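PDB 4GVB: KP6 killer toxin subunit beta from Ustilago maydis virus P6, which forms one of the two non-covalently associated subunits of a secreted antifungal toxin that kills sensitive fungal cells, acting together with the receptor-recognising alpha subunit. Local coordinates for residues 54-57 with 58-61. Residues are numbered along the deposited sequence; the frame is centred on the assembly and turned at random.
Sequences LFTS and GQFY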
ATOM      1  N   LEU B  54     -19.846   9.226  -0.433  1.00 42.02           N
ATOM      2  CA  LEU B  54     -18.568   9.933  -0.488  1.00 39.87           C
ATOM      3  C   LEU B  54     -17.625   9.518   0.638  1.00 35.95           C
ATOM      4  O   LEU B  54     -18.060   9.084   1.704  1.00 35.96           O
ATOM      5  CB  LEU B  54     -18.790  11.451  -0.473  1.00 42.62           C
ATOM      6  CG  LEU B  54     -19.087  12.149   0.856  1.00 40.38           C
ATOM      7  CD1 LEU B  54     -17.798  12.486   1.603  1.00 44.10           C
ATOM      8  CD2 LEU B  54     -19.898  13.420   0.631  1.00 45.23           C
ATOM      9  N   PHE B  55     -16.327   9.636   0.382  1.00 31.93           N
ATOM     10  CA  PHE B  55     -15.319   9.483   1.425  1.00 28.10           C
ATOM     11  C   PHE B  55     -14.762  10.882   1.725  1.00 29.77           C
ATOM     12  O   PHE B  55     -14.801  11.767   0.866  1.00 31.08           O
ATOM     13  CB  PHE B  55     -14.213   8.542   0.958  1.00 27.81           C
ATOM     14  CG  PHE B  55     -13.555   8.977  -0.320  1.00 26.90           C
ATOM     15  CD1 PHE B  55     -12.546   9.924  -0.309  1.00 26.70           C
ATOM     16  CD2 PHE B  55     -13.941   8.437  -1.529  1.00 29.08           C
ATOM     17  CE1 PHE B  55     -11.937  10.337  -1.484  1.00 22.59           C
ATOM     18  CE2 PHE B  55     -13.336   8.840  -2.710  1.00 28.22           C
ATOM     19  CZ  PHE B  55     -12.328   9.800  -2.684  1.00 24.45           C
ATOM     20  N   THR B  56     -14.258  11.106   2.932  1.00 25.12           N
ATOM     21  CA  THR B  56     -13.766  12.440   3.267  1.00 27.61           C
ATOM     22  C   THR B  56     -12.297  12.613   2.887  1.00 25.70           C
ATOM     23  O   THR B  56     -11.545  11.643   2.780  1.00 26.12           O
ATOM     24  CB  THR B  56     -13.936  12.776   4.760  1.00 22.09           C
ATOM     25  OG1 THR B  56     -13.065  11.956   5.542  1.00 24.88           O
ATOM     26  CG2 THR B  56     -15.381  12.567   5.211  1.00 34.02           C
ATOM     27  N   SER B  57     -11.889  13.857   2.690  1.00 26.31           N
ATOM     28  CA  SER B  57     -10.488  14.137   2.428  1.00 25.09           C
ATOM     29  C   SER B  57      -9.618  13.572   3.553  1.00 23.36           C
ATOM     30  O   SER B  57      -8.517  13.082   3.303  1.00 26.58           O
ATOM     31  CB  SER B  57     -10.260  15.635   2.258  1.00 21.68           C
ATOM     32  OG  SER B  57     -10.745  16.332   3.384  1.00 29.54           O
ATOM     33  N   GLY B  58     -10.120  13.626   4.785  1.00 23.43           N
ATOM     34  CA  GLY B  58      -9.380  13.117   5.925  1.00 24.22           C
ATOM     35  C   GLY B  58      -9.193  11.607   5.905  1.00 26.47           C
ATOM     36  O   GLY B  58      -8.124  11.097   6.236  1.00 20.25           O
ATOM     37  N   GLN B  59     -10.247  10.891   5.529  1.00 27.89           N
ATOM     38  CA  GLN B  59     -10.187   9.439   5.388  1.00 27.48           C
ATOM     39  C   GLN B  59      -9.158   9.025   4.340  1.00 25.34           C
ATOM     40  O   GLN B  59      -8.370   8.098   4.557  1.00 28.66           O
ATOM     41  CB  GLN B  59     -11.562   8.887   5.005  1.00 28.71           C
ATOM     42  CG  GLN B  59     -12.640   9.060   6.081  1.00 32.37           C
ATOM     43  CD  GLN B  59     -14.015   8.644   5.591  1.00 33.73           C
ATOM     44  OE1 GLN B  59     -14.372   8.876   4.431  1.00 34.47           O
ATOM     45  NE2 GLN B  59     -14.796   8.021   6.470  1.00 41.25           N
ATOM     46  N   PHE B  60      -9.173   9.705   3.198  1.00 24.84           N
ATOM     47  CA  PHE B  60      -8.248   9.381   2.120  1.00 22.65           C
ATOM     48  C   PHE B  60      -6.805   9.609   2.521  1.00 24.12           C
ATOM     49  O   PHE B  60      -5.924   8.835   2.137  1.00 24.55           O
ATOM     50  CB  PHE B  60      -8.559  10.164   0.849  1.00 23.11           C
ATOM     51  CG  PHE B  60      -7.994   9.530  -0.382  1.00 19.22           C
ATOM     52  CD1 PHE B  60      -8.619   8.440  -0.946  1.00 21.83           C
ATOM     53  CD2 PHE B  60      -6.813   9.994  -0.949  1.00 21.96           C
ATOM     54  CE1 PHE B  60      -8.102   7.831  -2.071  1.00 20.02           C
ATOM     55  CE2 PHE B  60      -6.297   9.389  -2.071  1.00 20.21           C
ATOM     56  CZ  PHE B  60      -6.947   8.304  -2.633  1.00 19.58           C
ATOM     57  N   TYR B  61      -6.560  10.678   3.276  1.00 20.84           N
ATOM     58  CA  TYR B  61      -5.225  10.968   3.790  1.00 24.98           C
ATOM     59  C   TYR B  61      -4.689   9.802   4.616  1.00 20.15           C
ATOM     60  O   TYR B  61      -3.529   9.405   4.481  1.00 23.42           O
ATOM     61  CB  TYR B  61      -5.232  12.252   4.636  1.00 23.53           C
ATOM     62  CG  TYR B  61      -3.877  12.632   5.196  1.00 20.62           C
ATOM     63  CD1 TYR B  61      -3.510  12.278   6.491  1.00 24.20           C
ATOM     64  CD2 TYR B  61      -2.964  13.340   4.424  1.00 21.24           C
ATOM     65  CE1 TYR B  61      -2.267  12.629   7.000  1.00 27.83           C
ATOM     66  CE2 TYR B  61      -1.723  13.688   4.920  1.00 26.20           C
ATOM     67  CZ  TYR B  61      -1.377  13.326   6.207  1.00 25.03           C
ATOM     68  OH  TYR B  61      -0.138  13.672   6.698  1.00 29.53           O
TER
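Thr56 and Gln59 hold each other through two reciprocal hydrogen bonds between side chain and backbone. The hydroxyl OG1 of Thr56 accepts from the backbone N of Gln59 at 3.0 Å, and the amide oxygen OE1 of Gln59 accepts from the backbone N of Thr56 at 2.7 Å. The second bond is nearly straight at its hydrogen, although the donor stands 34° from the carbonyl plane of the side-chain amide. The two side chains are roughly perpendicular, and the Gln59 chain passes so close over the threonine hydroxyl that its CG lies 3.0 Å from Thr56 OG1. With CG beside its own backbone N (chi1 -66°) and the chain extended beyond it, Gln59 runs back along the N-cap residue and brings OE1 to Thr56 N, 3.2 Å from Phe55 CA. Together the bonds make a capping box, with Thr56 as N-cap of helix 57-67; a glutamine amide oxygen closes it, so the box itself brings no formal charge to the helix start. Regular helical bonding begins at once behind it: Phe60 N donates to Thr56 O at 3.1 Å, and Tyr61 N donates to Ser57 O. On the buried side, Phe55 and Phe60 run alongside each other in the same direction. Their planes are inclined by 30° and displaced, with centroids 5.5 Å from each other and little overlap of the rings; the closest approach is Phe55 CE1 to Phe60 CD1, 3.9 Å, and CE1 and CD1 of Phe55 also lie near Phe60 CB. Both rings also pack on Ile35 and Cys46, while Phe55 reaches Val7 and Phe60 reaches Cys9 and Cys11 of strand 7-13, whose disulfides run to Cys74 and Cys64.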